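Local coordinates for protein demethyldecarbamoylnovobiocin O-methyltransferase (Streptomyces caeruleus, PDB 2WK1) that methylates the 4-hydroxyl of the noviose sugar with S-adenosyl-L-methionine, the penultimate step of novobiocin biosynthesis, at residues Ile43-Thr49 / Ile88-Glu92; Pro79-Met85 / Trp116-Ala120; Asp243-Met247 / Thr270-Val276. One frame throughout, in Å; residues are numbered along the deposited sequence.

Interaction 1 (Ile43-Thr49 / Ile88-Glu92)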
loop_
_atom_site.group_PDB
_atom_site.type_symbol
_atom_site.label_atom_id
_atom_site.label_comp_id
_atom_site.label_asym_id
_atom_site.label_seq_id
_atom_site.Cartn_x
_atom_site.Cartn_y
_atom_site.Cartn_z
ATOM N N ILE A 43 -2.232 4.547 -5.600
ATOM C CA ILE A 43 -3.685 4.764 -5.664
ATOM C C ILE A 43 -4.432 3.645 -4.932
ATOM O O ILE A 43 -5.352 3.907 -4.164
ATOM C CB ILE A 43 -4.106 4.952 -7.131
ATOM C CG1 ILE A 43 -3.600 6.329 -7.630
ATOM C CG2 ILE A 43 -5.625 4.802 -7.275
ATOM C CD1 ILE A 43 -3.721 6.562 -9.124
ATOM N N LYS A 44 -4.024 2.405 -5.151
ATOM C CA LYS A 44 -4.671 1.268 -4.494
ATOM C C LYS A 44 -4.487 1.252 -2.979
ATOM O O LYS A 44 -5.382 0.865 -2.213
ATOM C CB LYS A 44 -4.135 -0.052 -5.039
ATOM C CG LYS A 44 -4.427 -0.313 -6.478
ATOM C CD LYS A 44 -3.609 -1.541 -6.945
ATOM C CE LYS A 44 -4.200 -2.256 -8.138
ATOM N NZ LYS A 44 -3.915 -1.540 -9.368
ATOM N N VAL A 45 -3.316 1.687 -2.530
ATOM C CA VAL A 45 -3.027 1.730 -1.095
ATOM C C VAL A 45 -3.811 2.866 -0.436
ATOM O O VAL A 45 -4.417 2.709 0.609
ATOM C CB VAL A 45 -1.474 1.872 -0.812
ATOM C CG1 VAL A 45 -1.236 1.934 0.654
ATOM C CG2 VAL A 45 -0.681 0.769 -1.525
ATOM N N LEU A 46 -3.775 4.026 -1.055
ATOM C CA LEU A 46 -4.413 5.193 -0.459
ATOM C C LEU A 46 -5.910 5.010 -0.236
ATOM O O LEU A 46 -6.458 5.449 0.784
ATOM C CB LEU A 46 -4.176 6.428 -1.346
ATOM C CG LEU A 46 -2.763 7.003 -1.274
ATOM C CD1 LEU A 46 -2.550 7.947 -2.445
ATOM C CD2 LEU A 46 -2.504 7.708 0.041
ATOM N N ALA A 47 -6.577 4.376 -1.199
ATOM C CA ALA A 47 -8.017 4.109 -1.108
ATOM C C ALA A 47 -8.316 2.839 -0.330
ATOM O O ALA A 47 -9.469 2.569 -0.006
ATOM C CB ALA A 47 -8.620 4.009 -2.487
ATOM N N GLY A 48 -7.283 2.047 -0.055
ATOM C CA GLY A 48 -7.455 0.809 0.691
ATOM C C GLY A 48 -8.034 -0.350 -0.084
ATOM O O GLY A 48 -8.472 -1.341 0.523
ATOM N N THR A 49 -8.009 -0.283 -1.405
ATOM C CA THR A 49 -8.471 -1.434 -2.190
ATOM C C THR A 49 -7.494 -2.621 -2.066
ATOM O O THR A 49 -7.899 -3.772 -2.050
ATOM C CB THR A 49 -8.723 -1.097 -3.666
ATOM O OG1 THR A 49 -7.515 -0.637 -4.252
ATOM C CG2 THR A 49 -9.826 -0.055 -3.825
ATOM N N ILE A 88 -11.149 5.495 -6.085
ATOM C CA ILE A 88 -10.187 5.260 -7.149
ATOM C C ILE A 88 -10.346 6.235 -8.330
ATOM O O ILE A 88 -9.355 6.755 -8.851
ATOM C CB ILE A 88 -10.257 3.799 -7.664
ATOM C CG1 ILE A 88 -9.878 2.805 -6.549
ATOM C CG2 ILE A 88 -9.406 3.594 -8.909
ATOM C CD1 ILE A 88 -8.451 2.825 -6.062
ATOM N N LYS A 89 -11.582 6.468 -8.790
ATOM C CA LYS A 89 -11.764 7.328 -9.949
ATOM C C LYS A 89 -11.302 8.769 -9.675
ATOM O O LYS A 89 -10.674 9.393 -10.522
ATOM C CB LYS A 89 -13.195 7.293 -10.445
ATOM C CG LYS A 89 -13.572 5.941 -11.077
ATOM C CD LYS A 89 -14.986 5.917 -11.622
ATOM C CE LYS A 89 -15.383 4.576 -12.224
ATOM N NZ LYS A 89 -16.716 4.734 -12.906
ATOM N N ARG A 90 -11.616 9.310 -8.500
ATOM C CA ARG A 90 -11.160 10.647 -8.179
ATOM C C ARG A 90 -9.634 10.699 -7.936
ATOM O O ARG A 90 -9.004 11.709 -8.253
ATOM C CB ARG A 90 -11.970 11.296 -7.053
ATOM C CG ARG A 90 -13.199 12.039 -7.569
ATOM C CD ARG A 90 -14.163 12.497 -6.471
ATOM N NE ARG A 90 -15.055 11.430 -6.080
ATOM C CZ ARG A 90 -15.536 11.220 -4.855
ATOM N NH1 ARG A 90 -15.198 11.974 -3.831
ATOM N NH2 ARG A 90 -16.339 10.199 -4.649
ATOM N N LEU A 91 -9.045 9.632 -7.407
ATOM C CA LEU A 91 -7.565 9.584 -7.327
ATOM C C LEU A 91 -6.939 9.548 -8.718
ATOM O O LEU A 91 -5.957 10.227 -8.977
ATOM C CB LEU A 91 -7.104 8.379 -6.493
ATOM C CG LEU A 91 -7.305 8.459 -4.981
ATOM C CD1 LEU A 91 -7.183 7.063 -4.358
ATOM C CD2 LEU A 91 -6.360 9.446 -4.301
ATOM N N GLU A 92 -7.522 8.746 -9.610
ATOM C CA GLU A 92 -7.032 8.699 -10.976
ATOM C C GLU A 92 -7.135 10.062 -11.672
ATOM O O GLU A 92 -6.256 10.436 -12.436
ATOM C CB GLU A 92 -7.729 7.594 -11.796
ATOM C CG GLU A 92 -7.307 6.183 -11.374
ATOM C CD GLU A 92 -8.132 5.027 -11.978
ATOM O OE1 GLU A 92 -9.319 5.222 -12.361
ATOM O OE2 GLU A 92 -7.595 3.885 -12.006
#
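Ile43 and Ala47 lie opposite Leu91 and Ile88 where two helices run roughly antiparallel, the local axes of 43-47 and 88-92 approaching to 9.9 Å with 132° between their directions. This is helix-on-helix packing in a class I (Rossmann-like) methyltransferase fold: the last turn of the N-terminal helix 35-47 rests on the first turns of helix 87-103, and side chains make the contact by apolar packing. Ile88 carries much of it through a single methyl. Its chi2 of -67° bends CD1 back from an extended course, and CD1 then sits among three methyls of the other segment: Ile43 CG2 at 3.7 Å, Ala47 CB and Thr49 CG2. Thr49 and Ile88 meet end to end, whereas Ile43 comes across Ile88 at a slant. Ile43 CG2, anti to its own backbone nitrogen, also lies 3.9 Å from Leu91 CB, the two side chains running alongside in opposite senses. The small Ala47 lets Leu91 come close, with CD1 of Leu91 3.9 Å from Ala47 CB. Gly48, with positive phi, ends the helix in a Schellman motif: its N bonds to Val45 O at 3.0 Å, and Thr49 N makes a weak bond to Lys44 O. That turn carries Thr49 round toward Ile88. Leu123 of helix 119-130 packs on Ile43, Leu46 and Leu91, while Val45 meets Val45 of the second subunit, so helix 35-47 lies between helix 87-103 and the second subunit. Glu92, itself exposed and the predicted proton acceptor, follows Leu91 on helix 87-103. The contact touches it through aliphatic atoms alone, with Ile43 CD1 4.3 Å from Glu92 CG.

Interaction 2 (Pro79-Met85 / Trp116-Ala120). With SAH (S-adenosyl-L-homocysteine), chain B.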
loop_
_atom_site.group_PDB
_atom_site.type_symbol
_atom_site.label_atom_id
_atom_site.label_comp_id
_atom_site.label_asym_id
_atom_site.label_seq_id
_atom_site.Cartn_x
_atom_site.Cartn_y
_atom_site.Cartn_z
ATOM N N PRO A 79 -13.587 5.115 4.284
ATOM C CA PRO A 79 -12.796 3.962 4.740
ATOM C C PRO A 79 -12.513 4.002 6.249
ATOM O O PRO A 79 -12.253 5.057 6.818
ATOM C CB PRO A 79 -11.509 4.064 3.908
ATOM C CG PRO A 79 -11.947 4.837 2.698
ATOM C CD PRO A 79 -12.907 5.851 3.209
ATOM N N ALA A 80 -12.528 2.837 6.886
ATOM C CA ALA A 80 -12.195 2.722 8.289
ATOM C C ALA A 80 -10.797 3.195 8.639
ATOM O O ALA A 80 -10.584 3.850 9.659
ATOM C CB ALA A 80 -12.379 1.262 8.732
ATOM N N ASN A 81 -9.843 2.892 7.763
ATOM C CA ASN A 81 -8.438 3.180 8.030
ATOM C C ASN A 81 -7.708 3.850 6.876
ATOM O O ASN A 81 -6.676 4.471 7.098
ATOM C CB ASN A 81 -7.695 1.895 8.398
ATOM C CG ASN A 81 -8.329 1.193 9.549
ATOM O OD1 ASN A 81 -8.183 1.622 10.686
ATOM N ND2 ASN A 81 -9.061 0.130 9.264
ATOM N N ALA A 82 -8.189 3.704 5.641
ATOM C CA ALA A 82 -7.460 4.202 4.489
ATOM C C ALA A 82 -7.396 5.727 4.504
ATOM O O ALA A 82 -8.156 6.418 5.174
ATOM C CB ALA A 82 -8.079 3.689 3.200
ATOM N N HIS A 83 -6.480 6.251 3.708
ATOM C CA HIS A 83 -6.035 7.623 3.858
ATOM C C HIS A 83 -6.829 8.658 3.063
ATOM O O HIS A 83 -6.658 9.843 3.292
ATOM C CB HIS A 83 -4.542 7.732 3.527
ATOM C CG HIS A 83 -3.688 6.925 4.443
ATOM N ND1 HIS A 83 -2.862 5.901 4.017
ATOM C CD2 HIS A 83 -3.577 6.969 5.787
ATOM C CE1 HIS A 83 -2.274 5.363 5.073
ATOM N NE2 HIS A 83 -2.677 6.004 6.154
ATOM N N THR A 84 -7.702 8.190 2.161
ATOM C CA THR A 84 -8.601 9.081 1.444
ATOM C C THR A 84 -9.965 8.434 1.316
ATOM O O THR A 84 -10.070 7.204 1.253
ATOM C CB THR A 84 -8.077 9.427 0.030
ATOM O OG1 THR A 84 -8.934 10.357 -0.620
ATOM C CG2 THR A 84 -7.931 8.196 -0.844
ATOM N N MET A 85 -10.982 9.291 1.272
ATOM C CA MET A 85 -12.351 8.857 0.999
ATOM C C MET A 85 -12.785 9.071 -0.447
ATOM O O MET A 85 -13.918 8.739 -0.793
ATOM C CB MET A 85 -13.370 9.530 1.944
ATOM C CG MET A 85 -13.439 11.021 1.754
ATOM S SD MET A 85 -14.709 11.845 2.716
ATOM C CE MET A 85 -13.959 11.824 4.340
ATOM N N TRP A 116 -8.843 15.799 5.096
ATOM C CA TRP A 116 -9.142 14.649 5.967
ATOM C C TRP A 116 -7.840 13.965 6.399
ATOM O O TRP A 116 -6.988 14.639 6.993
ATOM C CB TRP A 116 -10.141 13.697 5.287
ATOM C CG TRP A 116 -10.725 12.672 6.177
ATOM C CD1 TRP A 116 -11.328 12.896 7.378
ATOM C CD2 TRP A 116 -10.898 11.271 5.898
ATOM N NE1 TRP A 116 -11.828 11.726 7.891
ATOM C CE2 TRP A 116 -11.578 10.707 7.011
ATOM C CE3 TRP A 116 -10.508 10.428 4.848
ATOM C CZ2 TRP A 116 -11.904 9.359 7.071
ATOM C CZ3 TRP A 116 -10.856 9.090 4.912
ATOM C CH2 TRP A 116 -11.534 8.567 6.020
ATOM N N ARG A 117 -7.671 12.663 6.156
ATOM C CA ARG A 117 -6.458 11.959 6.562
ATOM C C ARG A 117 -5.238 12.248 5.694
ATOM O O ARG A 117 -4.130 11.824 6.023
ATOM C CB ARG A 117 -6.719 10.461 6.628
ATOM C CG ARG A 117 -7.730 10.067 7.719
ATOM C CD ARG A 117 -8.090 8.599 7.583
ATOM N NE ARG A 117 -8.965 8.166 8.669
ATOM C CZ ARG A 117 -9.729 7.079 8.620
ATOM N NH1 ARG A 117 -9.705 6.289 7.579
ATOM N NH2 ARG A 117 -10.534 6.785 9.624
ATOM N N GLY A 118 -5.440 12.987 4.601
ATOM C CA GLY A 118 -4.353 13.479 3.785
ATOM C C GLY A 118 -4.052 12.742 2.514
ATOM O O GLY A 118 -3.154 13.149 1.779
ATOM N N GLY A 119 -4.807 11.694 2.204
ATOM C CA GLY A 119 -4.441 10.830 1.095
ATOM C C GLY A 119 -4.362 11.460 -0.279
ATOM O O GLY A 119 -3.505 11.090 -1.079
ATOM N N ALA A 120 -5.264 12.377 -0.596
ATOM C CA ALA A 120 -5.203 13.047 -1.911
ATOM C C ALA A 120 -3.929 13.883 -2.044
ATOM O O ALA A 120 -3.285 13.904 -3.102
ATOM C CB ALA A 120 -6.440 13.915 -2.135
HETATM N N SAH B . -10.021 15.298 0.346
HETATM C CA SAH B . -10.218 14.371 1.513
HETATM C CB SAH B . -11.637 14.521 2.067
HETATM C CG SAH B . -11.923 15.893 2.661
HETATM S SD SAH B . -13.194 15.810 3.930
HETATM C C SAH B . -9.831 12.966 1.145
HETATM O O SAH B . -10.282 12.010 1.787
HETATM O OXT SAH B . -8.995 12.791 0.269
HETATM C "C5'" SAH B . -13.561 17.558 4.177
HETATM C "C4'" SAH B . -12.395 18.318 4.847
HETATM O "O4'" SAH B . -12.633 19.738 4.691
HETATM C "C3'" SAH B . -12.210 18.035 6.338
HETATM O "O3'" SAH B . -10.874 17.595 6.641
HETATM C "C2'" SAH B . -12.542 19.395 6.989
HETATM O "O2'" SAH B . -11.817 19.687 8.185
HETATM C "C1'" SAH B . -12.204 20.402 5.885
HETATM N N9 SAH B . -12.929 21.675 5.890
HETATM C C8 SAH B . -14.181 21.863 5.401
HETATM N N7 SAH B . -14.513 23.177 5.430
HETATM C C5 SAH B . -13.436 23.836 5.926
HETATM C C6 SAH B . -13.101 25.218 6.162
HETATM N N6 SAH B . -13.985 26.168 5.914
HETATM N N1 SAH B . -11.882 25.499 6.637
HETATM C C2 SAH B . -10.961 24.543 6.853
HETATM N N3 SAH B . -11.181 23.237 6.665
HETATM C C4 SAH B . -12.386 22.867 6.184
#
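The S-adenosyl-L-methionine site of this class I methyltransferase is built here from two loops, with Met85 laid over Trp116 and Arg117 reaching along the loop 79-85. Met85 CE stands 3.7 Å from the centroid of the five-membered ring of Trp116, a CH-pi contact over the face. The sulfur lies farther off above the six-membered ring, making this a Met-aromatic pair. Met85 CG sits between its backbone N and carbonyl carbon (chi1 64°), and a bend at chi3 brings the methyl down onto the indole. Arg117 CG covers the opposite ring face, so the indole is sandwiched. The extended Arg117 chain carries its guanidinium into a cradle of backbone oxygens. Arg117 NH1 bonds to Ala82 O at 2.9 Å in a nearly straight line (164°), with the oxygen in the guanidinium plane. Arg117 NH1 also donates to Pro79 O at 2.9 Å and Arg117 NH2 to Ala80 O at 2.9 Å; both of these oxygens are tilted from that plane. Three bonds thus fix the rotation of the group and tie it to three carbonyls of the loop. Gly119 N donates to His83 O at 2.8 Å, and the lack of a side chain at Gly119 lets its CA approach Thr84 CB. Segment 79-85 grips the carboxylate of S-adenosyl-L-homocysteine: Thr84 OG1 donates to the ligand's OXT at 2.6 Å, and Met85 N meets the ligand's O at 2.9 Å almost linearly (174°). Trp116 N reaches the ribose O3' at 3.1 Å. Loop 79-85 leads into helix 87-103, where Leu91 touches Thr84. Residues 116-118 are the last of the link from strand 109-113 to helix 119-130, with Gly118 as its N-cap, and Val50 of the second subunit packs on His83.

Interaction 3 (Asp243-Met247 / Thr270-Val276). With SO4 (sulfate ion), chain D; EDO (1,2-ethanediol), chain F.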
loop_
_atom_site.group_PDB
_atom_site.type_symbol
_atom_site.label_atom_id
_atom_site.label_comp_id
_atom_site.label_asym_id
_atom_site.label_seq_id
_atom_site.Cartn_x
_atom_site.Cartn_y
_atom_site.Cartn_z
ATOM N N ASP A 243 -14.635 18.172 -5.798
ATOM C CA ASP A 243 -14.847 16.818 -5.335
ATOM C C ASP A 243 -16.302 16.394 -5.341
ATOM O O ASP A 243 -16.617 15.264 -5.726
ATOM C CB ASP A 243 -14.297 16.655 -3.916
ATOM C CG ASP A 243 -14.511 15.254 -3.382
ATOM O OD1 ASP A 243 -13.702 14.370 -3.779
ATOM O OD2 ASP A 243 -15.496 15.036 -2.625
ATOM N N ASP A 244 -17.159 17.285 -4.856
ATOM C CA ASP A 244 -18.551 16.970 -4.470
ATOM C C ASP A 244 -19.380 18.037 -5.147
ATOM O O ASP A 244 -19.624 19.095 -4.581
ATOM C CB ASP A 244 -18.692 17.054 -2.925
ATOM C CG ASP A 244 -19.942 16.357 -2.356
ATOM O OD1 ASP A 244 -20.734 15.763 -3.095
ATOM O OD2 ASP A 244 -20.099 16.396 -1.110
ATOM N N TYR A 245 -19.749 17.775 -6.383
ATOM C CA TYR A 245 -20.531 18.725 -7.182
ATOM C C TYR A 245 -21.917 18.187 -7.473
ATOM O O TYR A 245 -22.923 18.836 -7.214
ATOM C CB TYR A 245 -19.806 19.036 -8.508
ATOM C CG TYR A 245 -20.538 20.001 -9.436
ATOM C CD1 TYR A 245 -20.434 21.371 -9.260
ATOM C CD2 TYR A 245 -21.314 19.544 -10.478
ATOM C CE1 TYR A 245 -21.105 22.261 -10.088
ATOM C CE2 TYR A 245 -21.961 20.414 -11.329
ATOM C CZ TYR A 245 -21.875 21.771 -11.120
ATOM O OH TYR A 245 -22.544 22.619 -11.966
ATOM N N MET A 246 -21.996 17.027 -8.080
ATOM C CA MET A 246 -23.290 16.593 -8.569
ATOM C C MET A 246 -24.333 16.399 -7.490
ATOM O O MET A 246 -25.512 16.741 -7.712
ATOM C CB MET A 246 -23.088 14.916 -9.240
ATOM C CG MET A 246 -22.146 15.109 -10.293
ATOM S SD MET A 246 -22.288 13.605 -11.131
ATOM C CE MET A 246 -20.680 13.758 -12.083
ATOM N N MET A 247 -23.925 15.901 -6.332
ATOM C CA MET A 247 -24.889 15.508 -5.293
ATOM C C MET A 247 -24.834 16.396 -4.075
ATOM O O MET A 247 -25.405 16.046 -3.033
ATOM C CB MET A 247 -24.631 14.065 -4.832
ATOM C CG MET A 247 -24.429 13.077 -5.919
ATOM S SD MET A 247 -25.696 13.181 -7.160
ATOM C CE MET A 247 -27.206 12.912 -6.236
ATOM N N THR A 270 -17.146 15.607 -16.073
ATOM C CA THR A 270 -17.395 14.713 -14.963
ATOM C C THR A 270 -16.248 13.747 -14.716
ATOM O O THR A 270 -15.485 13.414 -15.633
ATOM C CB THR A 270 -18.679 13.894 -15.132
ATOM O OG1 THR A 270 -18.437 12.815 -16.052
ATOM C CG2 THR A 270 -19.886 14.747 -15.569
ATOM N N ILE A 271 -16.151 13.291 -13.463
ATOM C CA ILE A 271 -15.176 12.276 -13.048
ATOM C C ILE A 271 -15.822 10.933 -12.716
ATOM O O ILE A 271 -15.423 9.883 -13.214
ATOM C CB ILE A 271 -14.377 12.768 -11.811
ATOM C CG1 ILE A 271 -13.641 14.066 -12.131
ATOM C CG2 ILE A 271 -13.418 11.679 -11.367
ATOM C CD1 ILE A 271 -13.159 14.877 -10.952
ATOM N N ASP A 272 -16.822 10.991 -11.869
ATOM C CA ASP A 272 -17.491 9.790 -11.375
ATOM C C ASP A 272 -18.964 10.111 -11.126
ATOM O O ASP A 272 -19.558 10.839 -11.939
ATOM C CB ASP A 272 -16.734 9.168 -10.181
ATOM C CG ASP A 272 -16.510 10.134 -9.023
ATOM O OD1 ASP A 272 -17.099 11.234 -8.993
ATOM O OD2 ASP A 272 -15.750 9.751 -8.113
ATOM N N ARG A 273 -19.566 9.611 -10.050
ATOM C CA ARG A 273 -20.952 9.962 -9.745
ATOM C C ARG A 273 -21.043 11.266 -8.961
ATOM O O ARG A 273 -22.168 11.701 -8.640
ATOM C CB ARG A 273 -21.618 8.843 -8.937
ATOM C CG ARG A 273 -21.549 7.503 -9.646
ATOM C CD ARG A 273 -22.291 6.443 -8.872
ATOM N NE ARG A 273 -23.748 6.568 -8.887
ATOM C CZ ARG A 273 -24.568 5.900 -9.697
ATOM N NH1 ARG A 273 -24.104 5.126 -10.663
ATOM N NH2 ARG A 273 -25.874 6.062 -9.570
ATOM N N ASP A 274 -19.901 11.896 -8.636
ATOM C CA ASP A 274 -19.865 13.062 -7.739
ATOM C C ASP A 274 -19.047 14.232 -8.269
ATOM O O ASP A 274 -19.534 15.374 -8.319
ATOM C CB ASP A 274 -19.313 12.671 -6.384
ATOM C CG ASP A 274 -20.248 11.751 -5.644
ATOM O OD1 ASP A 274 -21.304 12.228 -5.135
ATOM O OD2 ASP A 274 -19.962 10.539 -5.584
ATOM N N GLY A 275 -17.812 13.973 -8.646
ATOM C CA GLY A 275 -16.876 15.050 -8.943
ATOM C C GLY A 275 -16.910 15.530 -10.374
ATOM O O GLY A 275 -17.302 14.795 -11.301
ATOM N N VAL A 276 -16.452 16.763 -10.551
ATOM C CA VAL A 276 -16.227 17.365 -11.866
ATOM C C VAL A 276 -14.916 18.150 -11.823
ATOM O O VAL A 276 -14.374 18.417 -10.745
ATOM C CB VAL A 276 -17.387 18.313 -12.301
ATOM C CG1 VAL A 276 -18.760 17.559 -12.302
ATOM C CG2 VAL A 276 -17.487 19.520 -11.378
HETATM S S SO4 D . -26.301 8.592 -6.947
HETATM O O1 SO4 D . -27.362 9.303 -7.660
HETATM O O2 SO4 D . -25.054 9.014 -7.564
HETATM O O3 SO4 D . -26.528 7.148 -7.130
HETATM O O4 SO4 D . -26.317 8.922 -5.522
HETATM C C1 EDO F . -15.557 21.956 -3.134
HETATM O O1 EDO F . -15.120 22.539 -1.850
HETATM C C2 EDO F . -16.816 21.068 -3.079
HETATM O O2 EDO F . -16.439 19.670 -3.113
HETATM O O HOH W 1 -21.505 14.985 -5.476
#
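The Tyr245 ring is met obliquely by Val276, whose CG2 lies 4.1 Å from the ring centroid, off-centre, in a CH-pi contact; CG1 of the valine approaches the ring atom CD2. The pair lies in a Rossmann-like methyltransferase fold, at the C-terminal ends of the parallel strands. Tyr245 CG is anti to its backbone N (chi1 179°), which swings the ring over to the valine. A second flat group, the guanidinium of Arg273, has a sulfate, probably from the crystallisation liquor, at its edge: Arg273 NH2 bonds to the sulfate O3 at 2.7 Å and NE to O2. Residues 243-247 follow strand 238-242. The other segment is the connection between the antiparallel strands 269-270 and 276-279. Across them the carbonyl oxygen of Asp274 takes two backbone donors. Met246 N comes in the carbonyl plane at 3.0 Å and nearly straight, while Tyr245 N, at 3.1 Å, sits above that plane. The carboxylates of Asp244 and Asp274 run side by side with their planes 78° apart, OD1 to OD1 being 4.1 Å. A water accepts from Met247 N at 2.7 Å and lies within hydrogen-bonding distance of both OD1 atoms. By donating toward the two carboxylates it probably eases the meeting of like charges. Asp274 OD2 is also bridged to Arg76. Asp243 and Asp244 are predicted magnesium ligands; Asp243 OD1 pairs with Arg214 and Arg90, and Asp244 N bonds to an ethanediol, probably also from the crystallisation liquor. The connection is shaped by Asp272, whose OD1 forms an Asx turn with Asp274 N, met from above the carboxylate plane at 2.9 Å, and an Asx motif with Gly275 N, nearly in line with the C-O bond, with an N-H...O angle of 174°.

Interactions 1 and 2 are buried, whereas interaction 3 is only partly so and reaches the surface at Arg273 and Met247. Interaction 1 joins two helices by apolar packing. Interaction 2 joins an inter-helix loop to the link between strand 109-113 and helix 119-130, setting a guanidinium against carbonyls beside the bound cofactor product. Interaction 3 joins two loops at strand ends, at the predicted magnesium site, by backbone amides on one carbonyl and a water between two carboxylates. Loop 79-85 leads into helix 87-103, so interactions 1 and 2 share a neighbourhood, and Leu46 O probably accepts from His83 N. Arg90, which does not touch segment 43-49, ties interaction 1 to interaction 3 by salt bridges with Asp243 and Asp272.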